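Local structure of methyl-accepting chemotaxis protein, putative (Geobacter sulfurreducens, 3OOV) at residues A58-P62 and A63-L67; V132-S136 and S137-L141; A159-R162 and I163-K167. The protein probably takes part in chemotaxis signalling, its GAF domain belonging to a family that often senses small ligands. All blocks are in the same frame, centred on the assembly; numbering follows the deposited sequence.

Contact 1 of 3, residues A58-P62 and A63-L67; sequences ADFNP and AGVVL
P62 and V65 meet where the chain bends on its way into strand 66-68: the carbonyl oxygen of P62 accepts the backbone N-H of V65 at 2.9 Å between O and N, the closing bond of a type II beta turn. The N-H-to-oxygen angle is 158° and the donor is tilted from the carbonyl plane. V65 also leans on that oxygen with carbon, its CB lying 3.3 Å from P62 O. Its CG1 stands opposite the backbone N (chi1 172°), which leaves CG2 as the branch that faces back across the turn, against P62 O and, at 4.3 Å from F60 CE1, the phenyl ring. One face of that ring lies under the imide nitrogen of P62, so the aromatic, the proline and the valine follow one another round the bend. A63 takes the second position of the turn. Its N-H is taken by the side-chain oxygen of N61, with 3.2 Å from A63 N to N61 OD1, in a bond that is fairly straight at hydrogen yet reaches OD1 from above the amide plane. A water donates to N61 O and, weakly, to A63 O. G64 takes the third position of the turn with a positive phi, 92°, as a type II turn favours. Polar bonds thus hold the bend from both backbone and side chain, while the apolar groups of F60, P62 and V65 all reach F51 of strand 48-55.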
loop_
_atom_site.group_PDB
_atom_site.type_symbol
_atom_site.label_atom_id
_atom_site.label_comp_id
_atom_site.label_asym_id
_atom_site.label_seq_id
_atom_site.Cartn_x
_atom_site.Cartn_y
_atom_site.Cartn_z
ATOM N N ALA A 58 -12.871 -22.935 9.543
ATOM C CA ALA A 58 -13.873 -23.907 10.069
ATOM C C ALA A 58 -14.075 -23.714 11.568
ATOM O O ALA A 58 -13.127 -23.335 12.285
ATOM C CB ALA A 58 -13.470 -25.480 9.727
ATOM N N ASP A 59 -15.260 -24.071 12.050
ATOM C CA ASP A 59 -15.531 -24.171 13.515
ATOM C C ASP A 59 -15.439 -22.754 14.160
ATOM O O ASP A 59 -14.870 -22.566 15.244
ATOM C CB ASP A 59 -14.557 -25.156 14.218
ATOM C CG ASP A 59 -14.623 -26.638 13.655
ATOM O OD1 ASP A 59 -15.660 -27.012 13.033
ATOM O OD2 ASP A 59 -13.591 -27.400 13.821
ATOM N N PHE A 60 -15.998 -21.770 13.477
ATOM C CA PHE A 60 -15.835 -20.382 13.891
ATOM C C PHE A 60 -16.995 -19.562 13.405
ATOM O O PHE A 60 -17.361 -19.555 12.242
ATOM C CB PHE A 60 -14.487 -19.781 13.419
ATOM C CG PHE A 60 -14.296 -18.333 13.756
ATOM C CD1 PHE A 60 -14.174 -17.909 15.065
ATOM C CD2 PHE A 60 -14.184 -17.380 12.739
ATOM C CE1 PHE A 60 -13.955 -16.562 15.371
ATOM C CE2 PHE A 60 -13.929 -16.041 13.049
ATOM C CZ PHE A 60 -13.824 -15.632 14.341
ATOM N N ASN A 61 -17.585 -18.900 14.351
ATOM C CA ASN A 61 -18.616 -17.946 14.076
ATOM C C ASN A 61 -18.035 -16.681 14.687
ATOM O O ASN A 61 -17.727 -16.689 15.902
ATOM C CB ASN A 61 -19.888 -18.333 14.835
ATOM C CG ASN A 61 -21.076 -17.468 14.441
ATOM O OD1 ASN A 61 -20.931 -16.369 13.856
ATOM N ND2 ASN A 61 -22.267 -17.955 14.760
ATOM N N PRO A 62 -17.841 -15.643 13.850
ATOM C CA PRO A 62 -17.284 -14.369 14.271
ATOM C C PRO A 62 -18.262 -13.491 15.130
ATOM O O PRO A 62 -17.799 -12.588 15.796
ATOM C CB PRO A 62 -16.958 -13.689 12.946
ATOM C CG PRO A 62 -17.980 -14.244 11.984
ATOM C CD PRO A 62 -18.053 -15.670 12.388
ATOM N N ALA A 63 -19.551 -13.797 15.162
ATOM C CA ALA A 63 -20.546 -13.037 15.991
ATOM C C ALA A 63 -20.132 -12.829 17.447
ATOM O O ALA A 63 -19.853 -13.784 18.167
ATOM C CB ALA A 63 -21.984 -13.717 15.952
ATOM N N GLY A 64 -20.089 -11.565 17.862
ATOM C CA GLY A 64 -19.735 -11.241 19.219
ATOM C C GLY A 64 -18.251 -10.983 19.402
ATOM O O GLY A 64 -17.813 -10.546 20.498
ATOM N N VAL A 65 -17.446 -11.270 18.378
ATOM C CA VAL A 65 -16.047 -11.031 18.552
ATOM C C VAL A 65 -15.795 -9.546 18.329
ATOM O O VAL A 65 -16.178 -9.010 17.295
ATOM C CB VAL A 65 -15.113 -11.884 17.588
ATOM C CG1 VAL A 65 -13.686 -11.415 17.708
ATOM C CG2 VAL A 65 -15.157 -13.357 17.918
ATOM N N VAL A 66 -15.094 -8.905 19.268
ATOM C CA VAL A 66 -14.791 -7.466 19.151
ATOM C C VAL A 66 -13.358 -7.310 19.581
ATOM O O VAL A 66 -12.957 -7.845 20.615
ATOM C CB VAL A 66 -15.729 -6.596 20.092
ATOM C CG1 VAL A 66 -15.434 -5.047 20.009
ATOM C CG2 VAL A 66 -17.222 -6.895 19.826
ATOM N N LEU A 67 -12.615 -6.490 18.859
ATOM C CA LEU A 67 -11.166 -6.482 18.978
ATOM C C LEU A 67 -10.709 -5.017 19.132
ATOM O O LEU A 67 -11.244 -4.130 18.435
ATOM C CB LEU A 67 -10.567 -7.134 17.701
ATOM C CG LEU A 67 -10.856 -8.664 17.545
ATOM C CD1 LEU A 67 -10.702 -9.147 16.122
ATOM C CD2 LEU A 67 -9.909 -9.454 18.523
HETATM O O HOH W 1 -17.728 -16.370 18.381
#

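Contact 2 of 3, residues V132-S136 and S137-L141; sequences VDNRS and SRRSL
N134 and S137 are joined by the backbone bond that closes a type I beta turn, S137 N donating to N134 O over 2.9 Å. Two side-chain turns flank it. D133 OD1 accepts the backbone N-H of R135 with its anti lone pair, an Asx turn, and S137 OG accepts R139 N at 3.0 Å, an ST turn for which a chi1 of 171° swings the hydroxyl toward the residues that follow.

The salt bridge joins the residue just before the turn, D133, to the turn's second residue, R135. The arginine takes hold of D133 side-on with two nitrogens: NE points almost straight at OD1, 3.0 Å away, and NH2 reaches OD2 at 2.8 Å. The carboxylate carbon lies in the guanidinium plane, at its edge, although NE approaches OD1 from above the carboxylate plane. Two donors on OD1 and one on OD2 fix the carboxylate's rotation, and the positive guanidinium beside it would probably favour the ionised acid.

Water bridges the loop. One molecule accepts from N134 ND2 at 3.1 Å and donates to R139 O at 2.6 Å, while N134 OD1 is bonded to the backbone N of E35 and R139 NH2 pairs with D145.

The apolar contribution comes from L141, whose side chain crosses that of N134 at about a right angle. CD2 lies 3.7 Å from N134 ND2, and CD1 comes equally near V132 O.

The loop leads from strand 125-133 to helix 143-167: the backbones of V132 and D133 bond to V116 of strand 115-122 and R36 of strand 36-42, and L141 packs on V116, alongside the sheet.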
loop_
_atom_site.group_PDB
_atom_site.type_symbol
_atom_site.label_atom_id
_atom_site.label_comp_id
_atom_site.label_asym_id
_atom_site.label_seq_id
_atom_site.Cartn_x
_atom_site.Cartn_y
_atom_site.Cartn_z
ATOM N N VAL A 132 -7.303 -10.954 4.081
ATOM C CA VAL A 132 -7.435 -12.075 3.160
ATOM C C VAL A 132 -6.107 -12.877 3.139
ATOM O O VAL A 132 -5.005 -12.285 3.224
ATOM C CB VAL A 132 -7.829 -11.661 1.722
ATOM C CG1 VAL A 132 -7.992 -12.918 0.769
ATOM C CG2 VAL A 132 -9.158 -10.890 1.683
ATOM N N ASP A 133 -6.223 -14.216 3.107
ATOM C CA ASP A 133 -5.050 -15.076 2.993
ATOM C C ASP A 133 -5.338 -16.397 2.281
ATOM O O ASP A 133 -6.495 -16.840 2.217
ATOM C CB ASP A 133 -4.346 -15.303 4.339
ATOM C CG ASP A 133 -5.075 -16.294 5.210
ATOM O OD1 ASP A 133 -4.935 -17.510 4.904
ATOM O OD2 ASP A 133 -5.828 -15.884 6.169
ATOM N N ASN A 134 -4.263 -16.982 1.709
ATOM C CA ASN A 134 -4.306 -18.348 1.107
ATOM C C ASN A 134 -3.211 -19.150 1.876
ATOM O O ASN A 134 -2.240 -19.620 1.295
ATOM C CB ASN A 134 -3.954 -18.228 -0.398
ATOM C CG ASN A 134 -5.126 -17.753 -1.262
ATOM O OD1 ASN A 134 -6.304 -17.905 -0.899
ATOM N ND2 ASN A 134 -4.810 -17.205 -2.429
ATOM N N ARG A 135 -3.316 -19.214 3.191
ATOM C CA ARG A 135 -2.190 -19.700 3.988
ATOM C C ARG A 135 -1.781 -21.156 3.701
ATOM O O ARG A 135 -0.729 -21.554 4.119
ATOM C CB ARG A 135 -2.502 -19.568 5.481
ATOM C CG ARG A 135 -3.478 -20.655 6.030
ATOM C CD ARG A 135 -3.988 -20.290 7.477
ATOM N NE ARG A 135 -4.761 -19.046 7.477
ATOM C CZ ARG A 135 -5.418 -18.545 8.542
ATOM N NH1 ARG A 135 -5.352 -19.152 9.699
ATOM N NH2 ARG A 135 -6.144 -17.419 8.446
ATOM N N SER A 136 -2.648 -21.970 3.087
ATOM C CA SER A 136 -2.262 -23.346 2.875
ATOM C C SER A 136 -1.566 -23.475 1.508
ATOM O O SER A 136 -0.987 -24.510 1.205
ATOM C CB SER A 136 -3.439 -24.309 3.053
ATOM O OG SER A 136 -4.131 -24.419 1.853
ATOM N N SER A 137 -1.589 -22.408 0.718
ATOM C CA SER A 137 -0.830 -22.395 -0.517
ATOM C C SER A 137 0.520 -21.733 -0.236
ATOM O O SER A 137 0.655 -20.833 0.623
ATOM C CB SER A 137 -1.609 -21.695 -1.631
ATOM O OG SER A 137 -0.790 -21.482 -2.789
ATOM N N ARG A 138 1.550 -22.183 -0.943
ATOM C CA ARG A 138 2.846 -21.528 -0.809
ATOM C C ARG A 138 2.914 -20.313 -1.769
ATOM O O ARG A 138 3.866 -19.571 -1.766
ATOM C CB ARG A 138 4.000 -22.541 -0.968
ATOM C CG ARG A 138 4.227 -23.370 0.346
ATOM C CD ARG A 138 4.338 -24.887 0.060
ATOM N NE ARG A 138 4.785 -25.655 1.250
ATOM C CZ ARG A 138 4.365 -26.883 1.597
ATOM N NH1 ARG A 138 3.471 -27.539 0.847
ATOM N NH2 ARG A 138 4.864 -27.465 2.695
ATOM N N ARG A 139 1.903 -20.126 -2.611
ATOM C CA ARG A 139 1.944 -18.975 -3.482
ATOM C C ARG A 139 1.546 -17.688 -2.729
ATOM O O ARG A 139 0.440 -17.589 -2.285
ATOM C CB ARG A 139 1.043 -19.162 -4.714
ATOM C CG ARG A 139 1.055 -17.924 -5.610
ATOM C CD ARG A 139 0.056 -18.020 -6.740
ATOM N NE ARG A 139 -1.049 -17.321 -6.191
ATOM C CZ ARG A 139 -1.350 -16.038 -6.386
ATOM N NH1 ARG A 139 -0.717 -15.296 -7.279
ATOM N NH2 ARG A 139 -2.357 -15.544 -5.701
ATOM N N SER A 140 2.479 -16.742 -2.567
ATOM C CA SER A 140 2.214 -15.366 -2.061
ATOM C C SER A 140 1.148 -14.599 -2.812
ATOM O O SER A 140 1.104 -14.663 -4.010
ATOM C CB SER A 140 3.472 -14.536 -2.211
ATOM O OG SER A 140 4.354 -14.838 -1.185
ATOM N N LEU A 141 0.314 -13.821 -2.109
ATOM C CA LEU A 141 -0.634 -12.956 -2.814
ATOM C C LEU A 141 0.158 -11.869 -3.577
ATOM O O LEU A 141 1.190 -11.376 -3.075
ATOM C CB LEU A 141 -1.610 -12.302 -1.842
ATOM C CG LEU A 141 -2.607 -13.230 -1.150
ATOM C CD1 LEU A 141 -3.335 -12.494 -0.027
ATOM C CD2 LEU A 141 -3.578 -13.745 -2.085
HETATM O O HOH W 2 -1.884 -17.529 -3.492
HETATM O O HOH W 3 -0.065 -17.807 0.462
#

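Contact 3 of 3, residues A159-R162 and I163-K167; sequences AIVR and INLLK
V161 lies alongside L165 one turn further along the helix, both side chains pointing the same way, and its CG1 comes within 3.6 Å of L165 CD2. A chi1 of 167° makes CG1, rather than CG2, the branch that leans toward the following turn. I160 and N164 form a second pair of neighbours, again directed alike, with I160 CG2 3.3 Å from N164 ND2. The amide nitrogen of N164 is near I160 O as well, but at an angle too poor for a bond; that carbonyl is instead engaged by the backbone N of N164 at 2.8 Å.

R162 behaves differently. Its chain bends at the third torsion (chi3 62°), which brings the guanidinium obliquely against the side chain of I163, NH1 lying 3.8 Å from I163 CG1. The same nitrogen bonds to the carbonyl oxygen of S14, so the arginine spans from this helix to the link between helices 7-13 and 17-31. I163 packs its own branch over the preceding turn, CG1 lying 3.2 Å from A159 O.

A159, I160 and I163 face helix 17-31, where V17 and V20 receive them, whereas N164 and L165 are more exposed, and L166 touches I15. The backbone follows the regular i to i+4 pattern from A159 O to I163 N and onward, continuing through R162 O to L166 N, 3.1 Å, and on to K167 N, which bonds to I163 O. These i to i+4 side-chain pairs are those of a regular alpha-helix, here the C-terminal helix of the GAF-domain fragment, packed on helices 7-13 and 17-31.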
loop_
_atom_site.group_PDB
_atom_site.type_symbol
_atom_site.label_atom_id
_atom_site.label_comp_id
_atom_site.label_asym_id
_atom_site.label_seq_id
_atom_site.Cartn_x
_atom_site.Cartn_y
_atom_site.Cartn_z
ATOM N N ALA A 159 -21.980 0.050 -1.206
ATOM C CA ALA A 159 -23.215 -0.453 -0.686
ATOM C C ALA A 159 -23.482 0.033 0.767
ATOM O O ALA A 159 -24.644 0.209 1.177
ATOM C CB ALA A 159 -23.235 -1.942 -0.740
ATOM N N ILE A 160 -22.425 0.196 1.572
ATOM C CA ILE A 160 -22.615 0.755 2.897
ATOM C C ILE A 160 -23.205 2.183 2.768
ATOM O O ILE A 160 -24.114 2.538 3.477
ATOM C CB ILE A 160 -21.326 0.719 3.684
ATOM C CG1 ILE A 160 -21.048 -0.768 3.995
ATOM C CG2 ILE A 160 -21.430 1.636 4.994
ATOM C CD1 ILE A 160 -19.717 -1.032 4.590
ATOM N N VAL A 161 -22.653 2.969 1.847
ATOM C CA VAL A 161 -23.109 4.320 1.566
ATOM C C VAL A 161 -24.587 4.326 1.118
ATOM O O VAL A 161 -25.396 5.065 1.718
ATOM C CB VAL A 161 -22.192 5.042 0.558
ATOM C CG1 VAL A 161 -22.842 6.345 0.014
ATOM C CG2 VAL A 161 -20.886 5.395 1.227
ATOM N N ARG A 162 -24.931 3.502 0.112
ATOM C CA ARG A 162 -26.324 3.328 -0.307
ATOM C C ARG A 162 -27.213 2.972 0.873
ATOM O O ARG A 162 -28.255 3.584 1.080
ATOM C CB ARG A 162 -26.509 2.273 -1.418
ATOM C CG ARG A 162 -28.000 1.857 -1.666
ATOM C CD ARG A 162 -28.245 0.811 -2.877
ATOM N NE ARG A 162 -27.588 -0.506 -2.672
ATOM C CZ ARG A 162 -27.956 -1.406 -1.767
ATOM N NH1 ARG A 162 -29.033 -1.174 -1.021
ATOM N NH2 ARG A 162 -27.241 -2.532 -1.611
ATOM N N ILE A 163 -26.816 1.989 1.667
ATOM C CA ILE A 163 -27.692 1.564 2.731
ATOM C C ILE A 163 -27.831 2.711 3.769
ATOM O O ILE A 163 -28.944 2.995 4.253
ATOM C CB ILE A 163 -27.226 0.267 3.344
ATOM C CG1 ILE A 163 -27.352 -0.917 2.349
ATOM C CG2 ILE A 163 -27.940 -0.013 4.659
ATOM C CD1 ILE A 163 -26.601 -2.224 2.831
ATOM N N ASN A 164 -26.724 3.389 4.074
ATOM C CA ASN A 164 -26.784 4.441 5.086
ATOM C C ASN A 164 -27.667 5.629 4.641
ATOM O O ASN A 164 -28.460 6.131 5.435
ATOM C CB ASN A 164 -25.366 4.905 5.540
ATOM C CG ASN A 164 -24.645 3.859 6.437
ATOM O OD1 ASN A 164 -25.275 3.049 7.122
ATOM N ND2 ASN A 164 -23.312 3.939 6.476
ATOM N N LEU A 165 -27.492 6.041 3.387
ATOM C CA LEU A 165 -28.222 7.178 2.784
ATOM C C LEU A 165 -29.718 6.834 2.821
ATOM O O LEU A 165 -30.565 7.686 3.140
ATOM C CB LEU A 165 -27.638 7.616 1.400
ATOM C CG LEU A 165 -26.303 8.454 1.380
ATOM C CD1 LEU A 165 -25.267 7.921 2.358
ATOM C CD2 LEU A 165 -25.567 8.747 -0.004
ATOM N N LEU A 166 -30.008 5.547 2.702
ATOM C CA LEU A 166 -31.371 5.040 2.645
ATOM C C LEU A 166 -32.052 4.950 3.993
ATOM O O LEU A 166 -33.255 5.246 4.133
ATOM C CB LEU A 166 -31.348 3.637 2.012
ATOM C CG LEU A 166 -32.547 2.944 1.433
ATOM C CD1 LEU A 166 -33.098 3.840 0.274
ATOM C CD2 LEU A 166 -32.215 1.479 0.923
ATOM N N LYS A 167 -31.339 4.430 4.985
ATOM C CA LYS A 167 -31.951 4.294 6.299
ATOM C C LYS A 167 -31.855 5.567 7.160
ATOM O O LYS A 167 -32.377 5.582 8.264
ATOM C CB LYS A 167 -31.335 3.125 7.052
ATOM C CG LYS A 167 -31.582 1.734 6.401
ATOM C CD LYS A 167 -30.945 0.602 7.254
ATOM C CE LYS A 167 -31.574 -0.784 6.982
ATOM N NZ LYS A 167 -30.933 -1.876 7.785
#

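In the fold
The three contacts follow one another along the chain. Contacts 1 and 2 both reach the antiparallel sheet: contact 1 leads into strand 66-68 at one outer edge, and contact 2 leaves strand 125-133 in its interior. Their centres are 21 Å apart and their nearest atoms about 8 Å, yet R108 is a shared neighbour, bonded to A58 and to R135. Contact 3 lies at the far end of helix 143-167, which contact 2 introduces, with their centres 33 Å apart and on opposite sides of the chain centre. A glycerol, probably from the crystallisation liquor, lies about 3 Å from P62's side chain, and one lies equally near that of D133; neither establishes a natural ligand.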